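Local coordinates for uncharacterized HTH-type transcriptional regulator yydK (Bacillus subtilis subsp. subtilis, PDB 3BWG), which is an uncharacterised regulator of the GntR family that probably binds DNA and acts as a transcription factor, at residues K6-Q9 with I10-I14; E33-M36 with A37-E40; G194-A197 with G198-K201; S222-Y225 with E226-Q229. One frame throughout, in Å; residues are numbered along the deposited sequence.

In the fold
From the N terminus, contact 1 lies within helix 6-20 and contact 2 at the end of helix 32-39. Their centres are about 12 Å apart, and they touch through Ile10, Glu13 and Ile14 packed on Phe39, which joins two helices of the GntR-type region. Contacts 3 and 4 belong to the UTRA region. Contact 3 closes the turn between helix 187-193 and strand 200-210; contact 4 closes the turn at the end of strand 215-224, the neighbour of 200-210 in the same sheet. They touch through Leu195, Pro200 and Lys201, and both reach the second subunit. All four are local and follow in series, with none nested or crossed; contacts 2 and 3 have centres about 54 Å apart.

Contact 1. Residues K6-Q9 with I10-I14; sequences KYQQ and IATEI
Gln9 and Glu13, one helical turn apart, bring their side-chain ends together at the helix surface. NE2 of Gln9 lies 2.9 Å from OE2 of Glu13, and the amide and carboxylate planes are turned 58° from each other, so the two groups meet askew and not as a flat pair. Gln9 reaches its partner because its chain folds at chi2 (54°), after CG has left on the side away from the backbone N; the same NE2 also lies 3.3 Å from Glu13 CG. A leucine in place of Glu13 would probably leave the Gln9 amide without the carboxylate beside it. Gln8 and Thr12 run side by side in the same direction, with Gln8 NE2 3.7 Å from Thr12 OG1. On the buried side, Ile10 lays CG1 against the Lys6 carbonyl, 3.0 Å from Lys6 O, which also accepts Ile10 N at 3.1 Å. Three further i to i+4 backbone bonds, from Ala11, Thr12 and Glu13, continue the alpha-helical pattern. Ile10, Ala11 and Ile14 meet Ser49, Leu52 and Leu53 of helix 43-55 respectively, while Ile10, Glu13 and Ile14 border Phe39 of helix 32-39.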
loop_
_atom_site.group_PDB
_atom_site.type_symbol
_atom_site.label_atom_id
_atom_site.label_comp_id
_atom_site.label_asym_id
_atom_site.label_seq_id
_atom_site.Cartn_x
_atom_site.Cartn_y
_atom_site.Cartn_z
ATOM N N LYS B 6 -22.519 -10.466 16.828
ATOM C CA LYS B 6 -23.375 -10.882 15.698
ATOM C C LYS B 6 -22.980 -10.202 14.369
ATOM O O LYS B 6 -23.094 -10.798 13.292
ATOM C CB LYS B 6 -24.853 -10.615 16.006
ATOM C CG LYS B 6 -25.842 -11.158 14.971
ATOM C CD LYS B 6 -25.786 -12.675 14.885
ATOM C CE LYS B 6 -27.154 -13.285 14.623
ATOM N NZ LYS B 6 -27.200 -14.656 15.210
ATOM N N TYR B 7 -22.523 -8.959 14.464
ATOM C CA TYR B 7 -22.073 -8.222 13.308
ATOM C C TYR B 7 -20.767 -8.826 12.727
ATOM O O TYR B 7 -20.511 -8.686 11.519
ATOM C CB TYR B 7 -21.993 -6.710 13.616
ATOM C CG TYR B 7 -20.763 -6.268 14.380
ATOM C CD1 TYR B 7 -20.760 -6.196 15.783
ATOM C CD2 TYR B 7 -19.609 -5.900 13.700
ATOM C CE1 TYR B 7 -19.603 -5.786 16.480
ATOM C CE2 TYR B 7 -18.462 -5.504 14.368
ATOM C CZ TYR B 7 -18.451 -5.447 15.750
ATOM O OH TYR B 7 -17.284 -5.039 16.370
ATOM N N GLN B 8 -19.973 -9.510 13.564
ATOM C CA GLN B 8 -18.774 -10.247 13.098
ATOM C C GLN B 8 -19.124 -11.541 12.356
ATOM O O GLN B 8 -18.526 -11.830 11.323
ATOM C CB GLN B 8 -17.792 -10.552 14.248
ATOM C CG GLN B 8 -16.506 -11.371 13.849
ATOM C CD GLN B 8 -16.529 -12.888 14.218
ATOM O OE1 GLN B 8 -16.745 -13.269 15.378
ATOM N NE2 GLN B 8 -16.255 -13.742 13.222
ATOM N N GLN B 9 -20.058 -12.331 12.889
ATOM C CA GLN B 9 -20.482 -13.565 12.207
ATOM C C GLN B 9 -21.102 -13.276 10.823
ATOM O O GLN B 9 -20.778 -13.954 9.836
ATOM C CB GLN B 9 -21.414 -14.427 13.094
ATOM C CG GLN B 9 -21.988 -15.725 12.430
ATOM C CD GLN B 9 -20.922 -16.693 11.823
ATOM O OE1 GLN B 9 -19.732 -16.659 12.167
ATOM N NE2 GLN B 9 -21.367 -17.552 10.913
ATOM N N ILE B 10 -21.963 -12.253 10.762
ATOM C CA ILE B 10 -22.625 -11.838 9.525
ATOM C C ILE B 10 -21.576 -11.376 8.493
ATOM O O ILE B 10 -21.614 -11.789 7.328
ATOM C CB ILE B 10 -23.652 -10.681 9.759
ATOM C CG1 ILE B 10 -24.744 -11.017 10.816
ATOM C CG2 ILE B 10 -24.231 -10.187 8.420
ATOM C CD1 ILE B 10 -25.508 -12.271 10.596
ATOM N N ALA B 11 -20.651 -10.515 8.923
ATOM C CA ALA B 11 -19.512 -10.107 8.089
ATOM C C ALA B 11 -18.834 -11.317 7.431
ATOM O O ALA B 11 -18.647 -11.344 6.211
ATOM C CB ALA B 11 -18.520 -9.304 8.904
ATOM N N THR B 12 -18.530 -12.342 8.230
ATOM C CA THR B 12 -17.817 -13.517 7.730
ATOM C C THR B 12 -18.636 -14.326 6.705
ATOM O O THR B 12 -18.091 -14.779 5.687
ATOM C CB THR B 12 -17.277 -14.383 8.906
ATOM O OG1 THR B 12 -16.151 -13.719 9.496
ATOM C CG2 THR B 12 -16.865 -15.806 8.454
ATOM N N GLU B 13 -19.937 -14.474 6.955
ATOM C CA GLU B 13 -20.823 -15.201 6.047
ATOM C C GLU B 13 -20.980 -14.461 4.713
ATOM O O GLU B 13 -21.100 -15.091 3.657
ATOM C CB GLU B 13 -22.192 -15.444 6.697
ATOM C CG GLU B 13 -22.127 -16.239 8.011
ATOM C CD GLU B 13 -23.213 -17.316 8.163
ATOM O OE1 GLU B 13 -24.404 -17.021 7.909
ATOM O OE2 GLU B 13 -22.869 -18.463 8.555
ATOM N N ILE B 14 -20.984 -13.127 4.782
ATOM C CA ILE B 14 -20.987 -12.257 3.595
ATOM C C ILE B 14 -19.724 -12.378 2.712
ATOM O O ILE B 14 -19.847 -12.510 1.491
ATOM C CB ILE B 14 -21.238 -10.803 3.990
ATOM C CG1 ILE B 14 -22.719 -10.614 4.288
ATOM C CG2 ILE B 14 -20.800 -9.861 2.881
ATOM C CD1 ILE B 14 -23.037 -9.370 5.067
#

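Contact 2. Residues E33-M36 with A37-E40; sequences ETLM and AQFE
Leu35 and Phe39 form an apolar i to i+4 contact, largely at the surface, in the last turn of helix 32-39 of the N-terminal GntR-type region. The two side chains lie alongside and point the same way, with Leu35 CD2 4.1 Å from Phe39 CE2. Besides this, the ring edge of Phe39 faces the backbone: CD2 sits 3.1 Å from Leu35 O, which lies near the ring plane. That oxygen also takes the nearly straight bond from Phe39 N, at 3.0 Å and 175°, so it is approached by the amide and the ring edge of one residue. Gln38 places its CG over the centre of one face of the Phe39 ring, 3.9 Å above the plane. Its chain runs extended from there, carrying NE2 to 3.7 Å from Leu35 CD2. The segment falls within the predicted helix-turn-helix motif, as the helix that precedes helix 43-55, the probable recognition helix by analogy with the family. A Schellman motif ends it: Glu40 takes positive phi (41°) with two bonds back into the last turn, one of them the weak Glu40 N to Ala37 O. Further back, Gln38 N bonds Thr34 O at 2.8 Å. Leu35 and Met36, a selenomethionine in the crystal, pack on Ile46 of helix 43-55, while the Phe39 ring turns toward helix 6-20.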
loop_
_atom_site.group_PDB
_atom_site.type_symbol
_atom_site.label_atom_id
_atom_site.label_comp_id
_atom_site.label_asym_id
_atom_site.label_seq_id
_atom_site.Cartn_x
_atom_site.Cartn_y
_atom_site.Cartn_z
ATOM N N GLU B 33 -32.253 -4.649 2.737
ATOM C CA GLU B 33 -33.415 -5.417 3.149
ATOM C C GLU B 33 -33.269 -6.912 2.852
ATOM O O GLU B 33 -33.843 -7.734 3.552
ATOM C CB GLU B 33 -34.694 -4.858 2.512
ATOM C CG GLU B 33 -35.303 -3.630 3.250
ATOM C CD GLU B 33 -36.225 -3.980 4.456
ATOM O OE1 GLU B 33 -36.614 -3.033 5.196
ATOM O OE2 GLU B 33 -36.566 -5.171 4.671
ATOM N N THR B 34 -32.490 -7.261 1.825
ATOM C CA THR B 34 -32.220 -8.683 1.476
ATOM C C THR B 34 -31.300 -9.344 2.502
ATOM O O THR B 34 -31.523 -10.477 2.931
ATOM C CB THR B 34 -31.646 -8.803 0.067
ATOM O OG1 THR B 34 -32.551 -8.171 -0.841
ATOM C CG2 THR B 34 -31.468 -10.284 -0.348
ATOM N N LEU B 35 -30.293 -8.589 2.922
ATOM C CA LEU B 35 -29.361 -9.028 3.948
ATOM C C LEU B 35 -30.034 -9.181 5.292
ATOM O O LEU B 35 -29.837 -10.192 5.972
ATOM C CB LEU B 35 -28.170 -8.058 4.042
ATOM C CG LEU B 35 -27.345 -7.912 2.759
ATOM C CD1 LEU B 35 -26.320 -6.746 2.881
ATOM C CD2 LEU B 35 -26.696 -9.270 2.367
HETATM N N MSE B 36 -30.830 -8.184 5.684
HETATM C CA MSE B 36 -31.629 -8.296 6.899
HETATM C C MSE B 36 -32.432 -9.576 6.875
HETATM O O MSE B 36 -32.370 -10.352 7.811
HETATM C CB MSE B 36 -32.583 -7.123 7.046
HETATM C CG MSE B 36 -31.885 -5.851 7.464
HETATM SE SE MSE B 36 -33.158 -4.409 7.265
HETATM C CE MSE B 36 -32.558 -3.512 5.706
ATOM N N ALA B 37 -33.156 -9.805 5.781
ATOM C CA ALA B 37 -34.090 -10.930 5.694
ATOM C C ALA B 37 -33.303 -12.224 5.754
ATOM O O ALA B 37 -33.637 -13.118 6.518
ATOM C CB ALA B 37 -34.908 -10.851 4.427
ATOM N N GLN B 38 -32.224 -12.267 4.967
ATOM C CA GLN B 38 -31.272 -13.360 4.973
ATOM C C GLN B 38 -30.817 -13.785 6.373
ATOM O O GLN B 38 -31.084 -14.913 6.781
ATOM C CB GLN B 38 -30.068 -12.989 4.124
ATOM C CG GLN B 38 -29.155 -14.139 3.832
ATOM C CD GLN B 38 -28.035 -13.768 2.870
ATOM O OE1 GLN B 38 -27.057 -14.501 2.749
ATOM N NE2 GLN B 38 -28.182 -12.649 2.165
ATOM N N PHE B 39 -30.140 -12.906 7.110
ATOM C CA PHE B 39 -29.607 -13.294 8.412
ATOM C C PHE B 39 -30.574 -12.999 9.555
ATOM O O PHE B 39 -30.215 -13.098 10.735
ATOM C CB PHE B 39 -28.272 -12.610 8.656
ATOM C CG PHE B 39 -27.304 -12.740 7.511
ATOM C CD1 PHE B 39 -26.468 -13.853 7.411
ATOM C CD2 PHE B 39 -27.212 -11.737 6.537
ATOM C CE1 PHE B 39 -25.564 -13.967 6.355
ATOM C CE2 PHE B 39 -26.324 -11.853 5.474
ATOM C CZ PHE B 39 -25.491 -12.963 5.390
ATOM N N GLU B 40 -31.806 -12.651 9.197
ATOM C CA GLU B 40 -32.861 -12.323 10.167
ATOM C C GLU B 40 -32.336 -11.464 11.345
ATOM O O GLU B 40 -32.286 -11.897 12.509
ATOM C CB GLU B 40 -33.636 -13.590 10.597
ATOM C CG GLU B 40 -34.481 -14.191 9.435
ATOM C CD GLU B 40 -35.090 -15.564 9.746
ATOM O OE1 GLU B 40 -36.273 -15.817 9.370
ATOM O OE2 GLU B 40 -34.371 -16.383 10.357
#

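Contact 3. Residues G194-A197 with G198-K201; sequences GLEA and GLPK
Leu199 and Glu196 each start with CG opposite their own carbonyl carbon (chi1 -64° and -47°), and these rotations bring the end of the leucine against the stem of the glutamate. Leu199 CD1 does the touching, 3.5 Å from Glu196 CB and 3.8 Å from Glu196 CG, and the two side chains cross obliquely. The same methyl group comes within 4.4 Å of Leu195 CB, a looser apolar approach. Behind these groups the backbone forms a type II beta turn from Glu196 to Leu199, closed by a weak bond of 3.3 Å from Leu199 N to Glu196 O. Gly198 occupies the third position of the turn, where a CB would fall 2.4 Å from Ala197 O; this clash accounts for the glycine. The turn follows the Schellman motif at Gly194 that ends helix 187-193 and leads into strand 200-210. Backbone hydrogen bonds of Gly198 and Leu199 with Leu185 tie it to the region just before that helix, and Leu199 and Pro200 pack on Gln184 and Gly183 of the second subunit. The only hydrogen bond across the turn is weak, and its shape probably also rests on Gly198, the Leu199 CD1 contact and the backbone bonds with Leu185.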
loop_
_atom_site.group_PDB
_atom_site.type_symbol
_atom_site.label_atom_id
_atom_site.label_comp_id
_atom_site.label_asym_id
_atom_site.label_seq_id
_atom_site.Cartn_x
_atom_site.Cartn_y
_atom_site.Cartn_z
ATOM N N GLY B 194 18.642 -19.233 -4.276
ATOM C CA GLY B 194 18.877 -20.163 -5.396
ATOM C C GLY B 194 18.788 -19.512 -6.769
ATOM O O GLY B 194 18.393 -20.156 -7.732
ATOM N N LEU B 195 19.135 -18.230 -6.854
ATOM C CA LEU B 195 19.123 -17.498 -8.128
ATOM C C LEU B 195 20.559 -17.075 -8.430
ATOM O O LEU B 195 21.449 -17.398 -7.660
ATOM C CB LEU B 195 18.216 -16.267 -8.060
ATOM C CG LEU B 195 16.744 -16.525 -7.710
ATOM C CD1 LEU B 195 16.040 -15.213 -7.373
ATOM C CD2 LEU B 195 16.085 -17.289 -8.858
ATOM N N GLU B 196 20.783 -16.360 -9.526
ATOM C CA GLU B 196 22.129 -15.866 -9.871
ATOM C C GLU B 196 22.337 -14.437 -9.342
ATOM O O GLU B 196 21.398 -13.647 -9.322
ATOM C CB GLU B 196 22.310 -15.872 -11.377
ATOM C CG GLU B 196 21.863 -17.168 -12.031
ATOM C CD GLU B 196 21.527 -17.018 -13.509
ATOM O OE1 GLU B 196 20.584 -17.708 -13.953
ATOM O OE2 GLU B 196 22.198 -16.234 -14.232
ATOM N N ALA B 197 23.563 -14.110 -8.931
ATOM C CA ALA B 197 23.905 -12.748 -8.505
ATOM C C ALA B 197 23.714 -11.779 -9.670
ATOM O O ALA B 197 23.929 -12.134 -10.825
ATOM C CB ALA B 197 25.344 -12.680 -7.956
ATOM N N GLY B 198 23.278 -10.563 -9.370
ATOM C CA GLY B 198 23.066 -9.582 -10.423
ATOM C C GLY B 198 21.649 -9.564 -10.946
ATOM O O GLY B 198 21.217 -8.582 -11.540
ATOM N N LEU B 199 20.914 -10.646 -10.728
ATOM C CA LEU B 199 19.493 -10.676 -11.079
ATOM C C LEU B 199 18.723 -9.712 -10.169
ATOM O O LEU B 199 19.241 -9.316 -9.117
ATOM C CB LEU B 199 18.943 -12.122 -11.066
ATOM C CG LEU B 199 19.599 -13.043 -12.124
ATOM C CD1 LEU B 199 19.148 -14.475 -11.941
ATOM C CD2 LEU B 199 19.312 -12.590 -13.561
ATOM N N PRO B 200 17.504 -9.296 -10.591
ATOM C CA PRO B 200 16.700 -8.290 -9.882
ATOM C C PRO B 200 16.157 -8.776 -8.550
ATOM O O PRO B 200 15.855 -9.978 -8.380
ATOM C CB PRO B 200 15.524 -8.037 -10.828
ATOM C CG PRO B 200 15.904 -8.657 -12.120
ATOM C CD PRO B 200 16.814 -9.781 -11.799
ATOM N N LYS B 201 16.013 -7.845 -7.610
ATOM C CA LYS B 201 15.276 -8.122 -6.354
ATOM C C LYS B 201 14.499 -6.885 -5.915
ATOM O O LYS B 201 14.910 -5.741 -6.169
ATOM C CB LYS B 201 16.229 -8.518 -5.212
ATOM C CG LYS B 201 17.309 -7.472 -5.020
ATOM C CD LYS B 201 17.935 -7.483 -3.674
ATOM C CE LYS B 201 18.707 -6.203 -3.503
ATOM N NZ LYS B 201 19.940 -6.456 -2.765
#

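Contact 4. Residues S222-Y225 with E226-Q229; sequences SYNY and EQSQ. With EDO (1,2-ethanediol), chain I; EDO (1,2-ethanediol), chain H.
Asn224 serves twice in the type I beta turn from Asn224 to Gln227 at the end of strand 215-224. Its side chain makes an Asx turn, OD1 accepting Glu226 N at 2.8 Å, while its carbonyl O accepts Gln227 N at 3.0 Å. Ser228 OG gives that carbonyl a second bond, of 2.9 Å, and the two donors arrive from opposite faces of its plane, so the oxygen is gripped from both sides. Ser228 OG accepts in turn from O1 of a 1,2-ethanediol, probably from the crystallisation liquor, whose O2 donates to Tyr223 O at 2.8 Å. Asn224 ND2 is satisfied by Thr136 OG1 on the adjoining strand and by a water that also accepts from Gln227 NE2 and donates to Glu226 OE1 at 2.8 Å. Tyr225 stands with CG between its backbone N and carbonyl carbon (chi1 82°), which sets its ring beside Glu226, in a CH-pi contact, and against Pro200 of the same chain and Val182 of the second subunit. With an alanine here, Glu226 CG is likely to lose the ring face it lies on, and a gap to open beside Pro200. Glu226 CG sits 3.8 Å from the Tyr225 ring centroid, 14° off the normal.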
loop_
_atom_site.group_PDB
_atom_site.type_symbol
_atom_site.label_atom_id
_atom_site.label_comp_id
_atom_site.label_asym_id
_atom_site.label_seq_id
_atom_site.Cartn_x
_atom_site.Cartn_y
_atom_site.Cartn_z
ATOM N N SER B 222 14.772 -9.317 1.093
ATOM C CA SER B 222 14.944 -9.415 -0.341
ATOM C C SER B 222 14.083 -10.570 -0.843
ATOM O O SER B 222 14.248 -11.697 -0.388
ATOM C CB SER B 222 16.422 -9.683 -0.676
ATOM O OG SER B 222 17.204 -8.573 -0.298
ATOM N N TYR B 223 13.209 -10.288 -1.802
ATOM C CA TYR B 223 12.364 -11.303 -2.388
ATOM C C TYR B 223 12.911 -11.928 -3.678
ATOM O O TYR B 223 13.640 -11.277 -4.454
ATOM C CB TYR B 223 10.957 -10.727 -2.619
ATOM C CG TYR B 223 10.231 -10.343 -1.327
ATOM C CD1 TYR B 223 9.427 -11.268 -0.681
ATOM C CD2 TYR B 223 10.346 -9.057 -0.770
ATOM C CE1 TYR B 223 8.759 -10.941 0.526
ATOM C CE2 TYR B 223 9.672 -8.701 0.435
ATOM C CZ TYR B 223 8.861 -9.662 1.058
ATOM O OH TYR B 223 8.182 -9.396 2.236
ATOM N N ASN B 224 12.526 -13.180 -3.912
ATOM C CA ASN B 224 12.745 -13.842 -5.188
ATOM C C ASN B 224 11.801 -13.279 -6.266
ATOM O O ASN B 224 10.582 -13.522 -6.216
ATOM C CB ASN B 224 12.529 -15.353 -4.959
ATOM C CG ASN B 224 12.701 -16.189 -6.189
ATOM O OD1 ASN B 224 12.572 -15.717 -7.333
ATOM N ND2 ASN B 224 12.971 -17.473 -5.968
ATOM N N TYR B 225 12.354 -12.531 -7.233
ATOM C CA TYR B 225 11.566 -11.901 -8.292
ATOM C C TYR B 225 10.739 -12.878 -9.142
ATOM O O TYR B 225 9.749 -12.482 -9.760
ATOM C CB TYR B 225 12.456 -11.007 -9.193
ATOM C CG TYR B 225 13.224 -11.740 -10.262
ATOM C CD1 TYR B 225 12.799 -11.715 -11.579
ATOM C CD2 TYR B 225 14.373 -12.460 -9.950
ATOM C CE1 TYR B 225 13.500 -12.399 -12.589
ATOM C CE2 TYR B 225 15.093 -13.170 -10.942
ATOM C CZ TYR B 225 14.647 -13.113 -12.252
ATOM O OH TYR B 225 15.339 -13.757 -13.228
ATOM N N GLU B 226 11.120 -14.149 -9.147
ATOM C CA GLU B 226 10.380 -15.148 -9.924
ATOM C C GLU B 226 9.239 -15.796 -9.163
ATOM O O GLU B 226 8.502 -16.574 -9.748
ATOM C CB GLU B 226 11.286 -16.312 -10.403
ATOM C CG GLU B 226 12.608 -15.958 -10.940
ATOM C CD GLU B 226 13.232 -17.158 -11.683
ATOM O OE1 GLU B 226 13.463 -18.234 -11.059
ATOM O OE2 GLU B 226 13.440 -17.012 -12.904
ATOM N N GLN B 227 9.131 -15.545 -7.858
ATOM C CA GLN B 227 8.176 -16.304 -7.021
ATOM C C GLN B 227 7.266 -15.355 -6.205
ATOM O O GLN B 227 6.549 -15.790 -5.290
ATOM C CB GLN B 227 8.895 -17.272 -6.072
ATOM C CG GLN B 227 9.824 -18.307 -6.715
ATOM C CD GLN B 227 9.058 -19.366 -7.477
ATOM O OE1 GLN B 227 7.902 -19.607 -7.194
ATOM N NE2 GLN B 227 9.700 -19.986 -8.471
ATOM N N SER B 228 7.291 -14.076 -6.539
ATOM C CA SER B 228 6.532 -13.073 -5.741
ATOM C C SER B 228 6.113 -11.871 -6.579
ATOM O O SER B 228 6.770 -11.519 -7.568
ATOM C CB SER B 228 7.353 -12.652 -4.532
ATOM O OG SER B 228 8.502 -11.989 -4.983
ATOM N N GLN B 229 4.958 -11.318 -6.243
ATOM C CA GLN B 229 4.460 -10.096 -6.843
ATOM C C GLN B 229 3.412 -9.687 -5.878
ATOM O O GLN B 229 2.828 -10.568 -5.240
ATOM C CB GLN B 229 3.815 -10.306 -8.202
ATOM C CG GLN B 229 2.920 -11.542 -8.328
ATOM C CD GLN B 229 3.716 -12.770 -8.670
ATOM O OE1 GLN B 229 4.574 -12.717 -9.552
ATOM N NE2 GLN B 229 3.458 -13.874 -7.995
HETATM C C1 EDO I . 10.176 -9.543 -6.656
HETATM O O1 EDO I . 8.944 -9.668 -6.012
HETATM C C2 EDO I . 11.196 -9.648 -5.557
HETATM O O2 EDO I . 12.419 -9.456 -6.205
HETATM C C1 EDO H . 17.642 -8.809 3.333
HETATM O O1 EDO H . 18.345 -8.813 2.095
HETATM C C2 EDO H . 18.607 -9.267 4.400
HETATM O O2 EDO H . 19.514 -8.182 4.639
HETATM O O HOH W 1 12.845 -19.370 -8.631
HETATM O O HOH W 2 8.363 -10.066 -8.968
#